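Local coordinates for single-strand binding protein (Thermus thermophilus, PDB 2CWA) that binds single-stranded DNA and probably recruits partner proteins to it during DNA replication, recombination and repair, at residues V8-A13 / A127-F132; L32-Q37 / H54-L59; F77-L82 / A101-P106. All blocks are in the same frame, centred on the assembly; numbering follows the deposited sequence.

Contact 1. Residues V8-A13 / A127-F132; sequences VFLIGA and ALNQVF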
loop_
_atom_site.group_PDB
_atom_site.type_symbol
_atom_site.label_atom_id
_atom_site.label_comp_id
_atom_site.label_asym_id
_atom_site.label_seq_id
_atom_site.Cartn_x
_atom_site.Cartn_y
_atom_site.Cartn_z
ATOM N N VAL A 8 5.179 4.640 -4.341
ATOM C CA VAL A 8 4.456 4.655 -3.071
ATOM C C VAL A 8 4.961 5.745 -2.143
ATOM O O VAL A 8 6.171 5.899 -1.953
ATOM C CB VAL A 8 4.600 3.297 -2.335
ATOM C CG1 VAL A 8 4.004 3.400 -0.922
ATOM C CG2 VAL A 8 3.918 2.197 -3.136
ATOM N N PHE A 9 4.028 6.505 -1.566
ATOM C CA PHE A 9 4.375 7.575 -0.640
ATOM C C PHE A 9 3.572 7.385 0.644
ATOM O O PHE A 9 2.338 7.463 0.636
ATOM C CB PHE A 9 4.046 8.941 -1.244
ATOM C CG PHE A 9 4.811 9.249 -2.500
ATOM C CD1 PHE A 9 6.148 9.645 -2.439
ATOM C CD2 PHE A 9 4.206 9.133 -3.741
ATOM C CE1 PHE A 9 6.866 9.923 -3.617
ATOM C CE2 PHE A 9 4.912 9.408 -4.921
ATOM C CZ PHE A 9 6.242 9.803 -4.853
ATOM N N LEU A 10 4.275 7.146 1.740
ATOM C CA LEU A 10 3.625 6.927 3.023
ATOM C C LEU A 10 4.235 7.740 4.139
ATOM O O LEU A 10 5.458 7.916 4.216
ATOM C CB LEU A 10 3.712 5.443 3.418
ATOM C CG LEU A 10 2.973 4.416 2.564
ATOM C CD1 LEU A 10 3.531 3.019 2.856
ATOM C CD2 LEU A 10 1.471 4.484 2.870
ATOM N N ILE A 11 3.363 8.251 5.001
ATOM C CA ILE A 11 3.778 8.978 6.184
ATOM C C ILE A 11 2.882 8.454 7.303
ATOM O O ILE A 11 1.649 8.530 7.217
ATOM C CB ILE A 11 3.582 10.505 6.077
ATOM C CG1 ILE A 11 4.499 11.095 4.996
ATOM C CG2 ILE A 11 3.926 11.141 7.422
ATOM C CD1 ILE A 11 4.400 12.622 4.880
ATOM N N GLY A 12 3.508 7.903 8.336
ATOM C CA GLY A 12 2.764 7.362 9.460
ATOM C C GLY A 12 3.675 7.182 10.653
ATOM O O GLY A 12 4.849 7.548 10.607
ATOM N N ALA A 13 3.134 6.624 11.728
ATOM C CA ALA A 13 3.910 6.393 12.935
ATOM C C ALA A 13 4.313 4.926 12.980
ATOM O O ALA A 13 3.596 4.073 12.479
ATOM C CB ALA A 13 3.074 6.745 14.168
ATOM N N ALA A 127 -2.627 11.056 8.182
ATOM C CA ALA A 127 -1.427 10.465 7.591
ATOM C C ALA A 127 -1.414 10.561 6.064
ATOM O O ALA A 127 -2.371 11.025 5.444
ATOM C CB ALA A 127 -1.320 8.988 8.016
ATOM N N LEU A 128 -0.313 10.123 5.463
ATOM C CA LEU A 128 -0.197 10.122 4.009
ATOM C C LEU A 128 -0.156 8.676 3.542
ATOM O O LEU A 128 0.607 7.866 4.072
ATOM C CB LEU A 128 1.080 10.844 3.549
ATOM C CG LEU A 128 1.338 10.737 2.038
ATOM C CD1 LEU A 128 0.204 11.408 1.270
ATOM C CD2 LEU A 128 2.678 11.385 1.684
ATOM N N ASN A 129 -0.993 8.362 2.559
ATOM C CA ASN A 129 -1.083 7.025 1.984
ATOM C C ASN A 129 -1.473 7.241 0.538
ATOM O O ASN A 129 -2.656 7.291 0.198
ATOM C CB ASN A 129 -2.156 6.198 2.713
ATOM C CG ASN A 129 -2.278 4.781 2.172
ATOM O OD1 ASN A 129 -1.685 4.432 1.150
ATOM N ND2 ASN A 129 -3.070 3.958 2.856
ATOM N N GLN A 130 -0.470 7.375 -0.326
ATOM C CA GLN A 130 -0.732 7.628 -1.732
ATOM C C GLN A 130 0.153 6.787 -2.644
ATOM O O GLN A 130 1.356 6.706 -2.434
ATOM C CB GLN A 130 -0.496 9.113 -2.019
ATOM C CG GLN A 130 -0.897 9.562 -3.412
ATOM C CD GLN A 130 -0.758 11.065 -3.602
ATOM O OE1 GLN A 130 -1.242 11.623 -4.584
ATOM N NE2 GLN A 130 -0.090 11.724 -2.668
ATOM N N VAL A 131 -0.447 6.174 -3.654
ATOM C CA VAL A 131 0.308 5.360 -4.605
ATOM C C VAL A 131 -0.059 5.735 -6.035
ATOM O O VAL A 131 -1.223 6.010 -6.339
ATOM C CB VAL A 131 0.034 3.843 -4.403
ATOM C CG1 VAL A 131 -1.431 3.538 -4.648
ATOM C CG2 VAL A 131 0.906 3.021 -5.353
ATOM N N PHE A 132 0.949 5.765 -6.904
ATOM C CA PHE A 132 0.762 6.070 -8.317
ATOM C C PHE A 132 1.080 4.794 -9.082
ATOM O O PHE A 132 2.170 4.237 -8.932
ATOM C CB PHE A 132 1.744 7.157 -8.770
ATOM C CG PHE A 132 1.445 8.514 -8.230
ATOM C CD1 PHE A 132 0.722 9.430 -8.984
ATOM C CD2 PHE A 132 1.896 8.889 -6.973
ATOM C CE1 PHE A 132 0.461 10.706 -8.489
ATOM C CE2 PHE A 132 1.637 10.163 -6.472
ATOM C CZ PHE A 132 0.918 11.070 -7.235
#
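F9 with Q130 and I11 with L128 form antiparallel hydrogen-bonded pairs where the first strands of the two OB-fold domains join edge to edge. F9 N gives its hydrogen to Q130 O at 2.8 Å, the donor lying nearly in line with the carbonyl, and Q130 N answers to F9 O. In the second pair I11 N reaches L128 O at 2.9 Å from 29° outside the carbonyl plane, whereas L128 N meets a lone pair of I11 O in plane. L128 O also takes a CA-H contact from L10. V8 and L10 turn their backbone groups the other way, to G80 and V78 of strand 75-85.

The F9 ring stands at 87° to that of F132, rim to rim, with CE2 of F9 3.7 Å from CD2 of F132; CG anti to the carbonyl carbon (chi1 -62°) carries the ring back along the strand toward F132. With an alanine here the F132 rim would probably lose its aromatic neighbour, and a gap would be likely to open beside F77.

I11 CB packs on L128 CB at 3.6 Å. On the face of V8 and L10, N129 OD1 accepts from the backbone N of L200, and the same OD1 lies 3.6 Å from L10 CD2.

Contact 2. Residues L32-Q37 / H54-L59; sequences LTLAGQ and HRVRLL
L32 and V56 are locked together by a pair of backbone hydrogen bonds, and L34 and H54 by another, in the antiparallel hairpin of strands 28-39 and 49-59 in the first OB domain. All four bonds are short and nearly straight: L32 N to V56 O is 2.8 Å with 173° at the hydrogen, and H54 N to L34 O is 2.7 Å. Between the two hydrogen-bonded pairs the carbonyls take CA-H contacts as well, R55 CA lying 3.3 Å from L32 O.

The tight side is the face of L32, L34 and V56, turned into the barrel. L34 CD1 comes to 4.1 Å from V56 CG2, a methyl that sits beside its own backbone N because chi1 of V56 (-179°) sends CG1 the other way. L32 CD1 lies near V56 O and reaches toward L58 CD1 at 4.3 Å, a looser touch. H54, on the same face, leads instead to the ring of W52 and, by a weak hydrogen bond from NE2, to L200 O of the second domain.

The other face is thin and is the solvent side. T33 and R55 run alongside each other and meet merely at T33 OG1 and R55 CG, 4.1 Å apart. R55 is exposed, and its guanidinium swings off to a cation-pi contact with F214 of the second domain.

The two segments run at 139° to each other, and beyond L34 they no longer pair, consistent with the strong curl of an OB barrel. Strand 5-22 flanks the hairpin through T33 and A35, with L14 packing on L32 and L34, while strand 96-107 runs parallel to 49-59 and brings A101 against V56 and L58.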
loop_
_atom_site.group_PDB
_atom_site.type_symbol
_atom_site.label_atom_id
_atom_site.label_comp_id
_atom_site.label_asym_id
_atom_site.label_seq_id
_atom_site.Cartn_x
_atom_site.Cartn_y
_atom_site.Cartn_z
ATOM N N LEU A 32 9.401 -2.688 8.908
ATOM C CA LEU A 32 8.734 -1.709 9.753
ATOM C C LEU A 32 7.232 -1.778 9.521
ATOM O O LEU A 32 6.775 -2.235 8.477
ATOM C CB LEU A 32 9.224 -0.290 9.421
ATOM C CG LEU A 32 10.726 0.008 9.459
ATOM C CD1 LEU A 32 11.387 -0.534 8.205
ATOM C CD2 LEU A 32 10.950 1.503 9.544
ATOM N N THR A 33 6.465 -1.332 10.505
ATOM C CA THR A 33 5.020 -1.318 10.374
ATOM C C THR A 33 4.616 0.135 10.555
ATOM O O THR A 33 4.829 0.713 11.619
ATOM C CB THR A 33 4.333 -2.180 11.460
ATOM O OG1 THR A 33 4.775 -3.538 11.343
ATOM C CG2 THR A 33 2.818 -2.146 11.289
ATOM N N LEU A 34 4.076 0.730 9.495
ATOM C CA LEU A 34 3.637 2.120 9.547
ATOM C C LEU A 34 2.142 2.127 9.759
ATOM O O LEU A 34 1.416 1.357 9.134
ATOM C CB LEU A 34 3.971 2.866 8.246
ATOM C CG LEU A 34 5.380 3.458 8.144
ATOM C CD1 LEU A 34 6.407 2.332 8.176
ATOM C CD2 LEU A 34 5.506 4.273 6.851
ATOM N N ALA A 35 1.690 3.002 10.642
ATOM C CA ALA A 35 0.275 3.096 10.947
ATOM C C ALA A 35 -0.203 4.534 10.822
ATOM O O ALA A 35 0.469 5.469 11.268
ATOM C CB ALA A 35 0.014 2.576 12.363
ATOM N N GLY A 36 -1.373 4.694 10.218
ATOM C CA GLY A 36 -1.937 6.016 10.049
ATOM C C GLY A 36 -3.435 5.938 9.855
ATOM O O GLY A 36 -4.008 4.860 9.685
ATOM N N GLN A 37 -4.082 7.091 9.898
ATOM C CA GLN A 37 -5.519 7.131 9.702
ATOM C C GLN A 37 -5.880 8.473 9.109
ATOM O O GLN A 37 -5.095 9.422 9.163
ATOM C CB GLN A 37 -6.254 6.930 11.030
ATOM C CG GLN A 37 -6.019 8.025 12.049
ATOM C CD GLN A 37 -6.833 7.809 13.314
ATOM O OE1 GLN A 37 -6.712 6.777 13.974
ATOM N NE2 GLN A 37 -7.667 8.786 13.655
ATOM N N HIS A 54 0.629 -0.743 7.600
ATOM C CA HIS A 54 1.321 -1.290 6.443
ATOM C C HIS A 54 2.732 -1.732 6.772
ATOM O O HIS A 54 3.505 -0.982 7.362
ATOM C CB HIS A 54 1.352 -0.258 5.308
ATOM C CG HIS A 54 0.050 -0.119 4.584
ATOM N ND1 HIS A 54 -0.572 -1.179 3.961
ATOM C CD2 HIS A 54 -0.742 0.959 4.372
ATOM C CE1 HIS A 54 -1.691 -0.761 3.397
ATOM N NE2 HIS A 54 -1.819 0.533 3.631
ATOM N N ARG A 55 3.055 -2.963 6.398
ATOM C CA ARG A 55 4.393 -3.483 6.633
ATOM C C ARG A 55 5.258 -3.030 5.464
ATOM O O ARG A 55 4.897 -3.218 4.303
ATOM C CB ARG A 55 4.373 -5.009 6.717
ATOM C CG ARG A 55 3.644 -5.541 7.949
ATOM C CD ARG A 55 3.908 -7.029 8.163
ATOM N NE ARG A 55 3.204 -7.877 7.201
ATOM C CZ ARG A 55 1.889 -8.083 7.201
ATOM N NH1 ARG A 55 1.118 -7.503 8.114
ATOM N NH2 ARG A 55 1.344 -8.879 6.290
ATOM N N VAL A 56 6.391 -2.420 5.776
ATOM C CA VAL A 56 7.299 -1.940 4.745
ATOM C C VAL A 56 8.671 -2.548 4.977
ATOM O O VAL A 56 9.086 -2.728 6.118
ATOM C CB VAL A 56 7.424 -0.407 4.788
ATOM C CG1 VAL A 56 8.346 0.060 3.702
ATOM C CG2 VAL A 56 6.052 0.237 4.621
ATOM N N ARG A 57 9.378 -2.851 3.894
ATOM C CA ARG A 57 10.705 -3.440 4.012
ATOM C C ARG A 57 11.812 -2.599 3.395
ATOM O O ARG A 57 11.785 -2.292 2.202
ATOM C CB ARG A 57 10.725 -4.828 3.375
ATOM C CG ARG A 57 12.121 -5.427 3.253
ATOM C CD ARG A 57 12.049 -6.904 2.887
ATOM N NE ARG A 57 11.519 -7.699 3.989
ATOM C CZ ARG A 57 11.364 -9.019 3.954
ATOM N NH1 ARG A 57 11.698 -9.703 2.864
ATOM N NH2 ARG A 57 10.882 -9.656 5.013
ATOM N N LEU A 58 12.776 -2.227 4.228
ATOM C CA LEU A 58 13.944 -1.465 3.795
ATOM C C LEU A 58 15.077 -2.478 3.648
ATOM O O LEU A 58 15.128 -3.452 4.400
ATOM C CB LEU A 58 14.341 -0.438 4.849
ATOM C CG LEU A 58 13.778 0.978 4.777
ATOM C CD1 LEU A 58 14.298 1.778 5.965
ATOM C CD2 LEU A 58 14.204 1.636 3.473
ATOM N N LEU A 59 15.976 -2.256 2.691
ATOM C CA LEU A 59 17.103 -3.168 2.482
ATOM C C LEU A 59 18.440 -2.435 2.411
ATOM O O LEU A 59 18.495 -1.207 2.310
ATOM C CB LEU A 59 16.934 -3.960 1.179
ATOM C CG LEU A 59 15.737 -4.878 0.944
ATOM C CD1 LEU A 59 15.853 -5.497 -0.448
ATOM C CD2 LEU A 59 15.693 -5.962 2.011
#

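Contact 3. Residues F77-L82 / A101-P106; sequences FVEGRL and ADFLDP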
loop_
_atom_site.group_PDB
_atom_site.type_symbol
_atom_site.label_atom_id
_atom_site.label_comp_id
_atom_site.label_asym_id
_atom_site.label_seq_id
_atom_site.Cartn_x
_atom_site.Cartn_y
_atom_site.Cartn_z
ATOM N N PHE A 77 8.602 9.137 6.880
ATOM C CA PHE A 77 8.155 9.298 5.507
ATOM C C PHE A 77 8.878 8.229 4.699
ATOM O O PHE A 77 10.106 8.170 4.700
ATOM C CB PHE A 77 8.530 10.679 4.956
ATOM C CG PHE A 77 8.511 10.753 3.449
ATOM C CD1 PHE A 77 7.377 10.388 2.735
ATOM C CD2 PHE A 77 9.644 11.171 2.743
ATOM C CE1 PHE A 77 7.361 10.433 1.335
ATOM C CE2 PHE A 77 9.641 11.219 1.346
ATOM C CZ PHE A 77 8.499 10.851 0.640
ATOM N N VAL A 78 8.113 7.393 4.012
ATOM C CA VAL A 78 8.685 6.337 3.204
ATOM C C VAL A 78 8.352 6.521 1.737
ATOM O O VAL A 78 7.205 6.812 1.381
ATOM C CB VAL A 78 8.171 4.952 3.658
ATOM C CG1 VAL A 78 8.404 3.919 2.575
ATOM C CG2 VAL A 78 8.884 4.535 4.928
ATOM N N GLU A 79 9.374 6.376 0.895
ATOM C CA GLU A 79 9.198 6.457 -0.547
ATOM C C GLU A 79 9.571 5.072 -1.052
ATOM O O GLU A 79 10.690 4.593 -0.823
ATOM C CB GLU A 79 10.125 7.507 -1.183
ATOM C CG GLU A 79 10.003 7.497 -2.716
ATOM C CD GLU A 79 10.808 8.588 -3.414
ATOM O OE1 GLU A 79 11.653 9.226 -2.761
ATOM O OE2 GLU A 79 10.594 8.798 -4.625
ATOM N N GLY A 80 8.643 4.420 -1.738
ATOM C CA GLY A 80 8.938 3.086 -2.211
ATOM C C GLY A 80 8.152 2.661 -3.424
ATOM O O GLY A 80 7.784 3.474 -4.277
ATOM N N ARG A 81 7.879 1.369 -3.486
ATOM C CA ARG A 81 7.166 0.797 -4.607
ATOM C C ARG A 81 6.615 -0.558 -4.213
ATOM O O ARG A 81 7.038 -1.143 -3.215
ATOM C CB ARG A 81 8.125 0.643 -5.782
ATOM C CG ARG A 81 9.416 -0.038 -5.390
ATOM C CD ARG A 81 10.544 0.250 -6.381
ATOM N NE ARG A 81 11.824 -0.175 -5.827
ATOM C CZ ARG A 81 12.137 -1.439 -5.558
ATOM N NH1 ARG A 81 13.325 -1.732 -5.045
ATOM N NH2 ARG A 81 11.268 -2.413 -5.812
ATOM N N LEU A 82 5.671 -1.049 -5.005
ATOM C CA LEU A 82 5.061 -2.342 -4.755
ATOM C C LEU A 82 5.864 -3.414 -5.478
ATOM O O LEU A 82 6.349 -3.195 -6.588
ATOM C CB LEU A 82 3.620 -2.336 -5.250
ATOM C CG LEU A 82 2.753 -1.231 -4.628
ATOM C CD1 LEU A 82 1.353 -1.315 -5.200
ATOM C CD2 LEU A 82 2.714 -1.387 -3.120
ATOM N N ALA A 101 10.386 -0.263 0.724
ATOM C CA ALA A 101 10.777 1.116 0.979
ATOM C C ALA A 101 12.158 1.353 0.381
ATOM O O ALA A 101 13.102 0.653 0.726
ATOM C CB ALA A 101 10.819 1.382 2.463
ATOM N N ASP A 102 12.281 2.323 -0.518
ATOM C CA ASP A 102 13.588 2.617 -1.089
ATOM C C ASP A 102 14.309 3.581 -0.159
ATOM O O ASP A 102 15.528 3.508 0.009
ATOM C CB ASP A 102 13.458 3.239 -2.487
ATOM C CG ASP A 102 13.149 2.206 -3.556
ATOM O OD1 ASP A 102 13.673 1.077 -3.451
ATOM O OD2 ASP A 102 12.394 2.515 -4.504
ATOM N N PHE A 103 13.538 4.466 0.466
ATOM C CA PHE A 103 14.073 5.470 1.373
ATOM C C PHE A 103 13.144 5.690 2.563
ATOM O O PHE A 103 11.931 5.562 2.440
ATOM C CB PHE A 103 14.195 6.814 0.654
ATOM C CG PHE A 103 15.154 6.814 -0.499
ATOM C CD1 PHE A 103 16.519 6.934 -0.281
ATOM C CD2 PHE A 103 14.684 6.726 -1.807
ATOM C CE1 PHE A 103 17.411 6.971 -1.354
ATOM C CE2 PHE A 103 15.564 6.761 -2.884
ATOM C CZ PHE A 103 16.930 6.886 -2.654
ATOM N N LEU A 104 13.724 6.033 3.704
ATOM C CA LEU A 104 12.952 6.351 4.894
ATOM C C LEU A 104 13.586 7.592 5.484
ATOM O O LEU A 104 14.810 7.731 5.496
ATOM C CB LEU A 104 12.977 5.218 5.927
ATOM C CG LEU A 104 12.234 5.574 7.229
ATOM C CD1 LEU A 104 11.658 4.318 7.863
ATOM C CD2 LEU A 104 13.167 6.294 8.191
ATOM N N ASP A 105 12.743 8.507 5.948
ATOM C CA ASP A 105 13.200 9.738 6.567
ATOM C C ASP A 105 12.374 10.000 7.814
ATOM O O ASP A 105 11.150 10.056 7.743
ATOM C CB ASP A 105 13.022 10.915 5.608
ATOM C CG ASP A 105 14.037 10.913 4.491
ATOM O OD1 ASP A 105 15.203 11.274 4.756
ATOM O OD2 ASP A 105 13.668 10.546 3.357
ATOM N N PRO A 106 13.029 10.138 8.976
ATOM C CA PRO A 106 12.299 10.405 10.220
ATOM C C PRO A 106 11.754 11.829 10.127
ATOM O O PRO A 106 12.351 12.683 9.464
ATOM C CB PRO A 106 13.373 10.259 11.295
ATOM C CG PRO A 106 14.635 10.643 10.564
ATOM C CD PRO A 106 14.466 9.955 9.236
HETATM O O HOH W 1 12.051 8.911 2.510
#
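A classic beta bulge interrupts the antiparallel hairpin of strands 75-85 and 96-107 in the first OB domain: two residues, D102 and F103, sit across from the single E79. E79 O accepts from two backbone donors, D102 N at 2.8 Å and F103 N at 3.1 Å, both in its carbonyl plane. The register slips by one there, bringing G80 opposite A101, where a beta carbon on the glycine would crowd A101 CA.

On the buried face V78 wedges between its neighbours, CG1 3.5 Å from A101 CB and CG2 4.0 Å from L104 CD1.

Beyond the bulge, the end of R81 swings round to D102: chi1 of 49° puts CG between the backbone N and the carbonyl carbon, and the chain then runs extended to NE. The guanidinium edge meets the carboxylate with planes 41° apart, R81 NE lying 3.1 Å from D102 OD2 and R81 NH1 3.2 Å from D102 OD1. These bonds are bent and weak, so the salt bridge probably owes more to charge than to direction. D102 OD1 has its stronger partner in R100 NH1, and R81 NH2 bridges to E83, so the two acids and two arginines would probably offset one another's charge.

Overall arrangement
Contacts 2 and 3 follow one another along the chain, both nested inside the long loop that contact 1 closes between residues 8-13 and 127-132. The centres of the three contacts lie about 9 to 10 Å from one another. Strand 5-22 is common ground: it pairs with 128-145 in contact 1, with 28-39 of contact 2 through A13 and A35, and with 75-85 of contact 3 through L10 and V78. Contacts 2 and 3 join where R57 O meets A101 N, between the parallel strands 49-59 and 96-107, helping to curl the first OB barrel shut. Contact 1 then ties that barrel to the second, so one chain carries two OB domains, the fold with which this family binds single-stranded DNA.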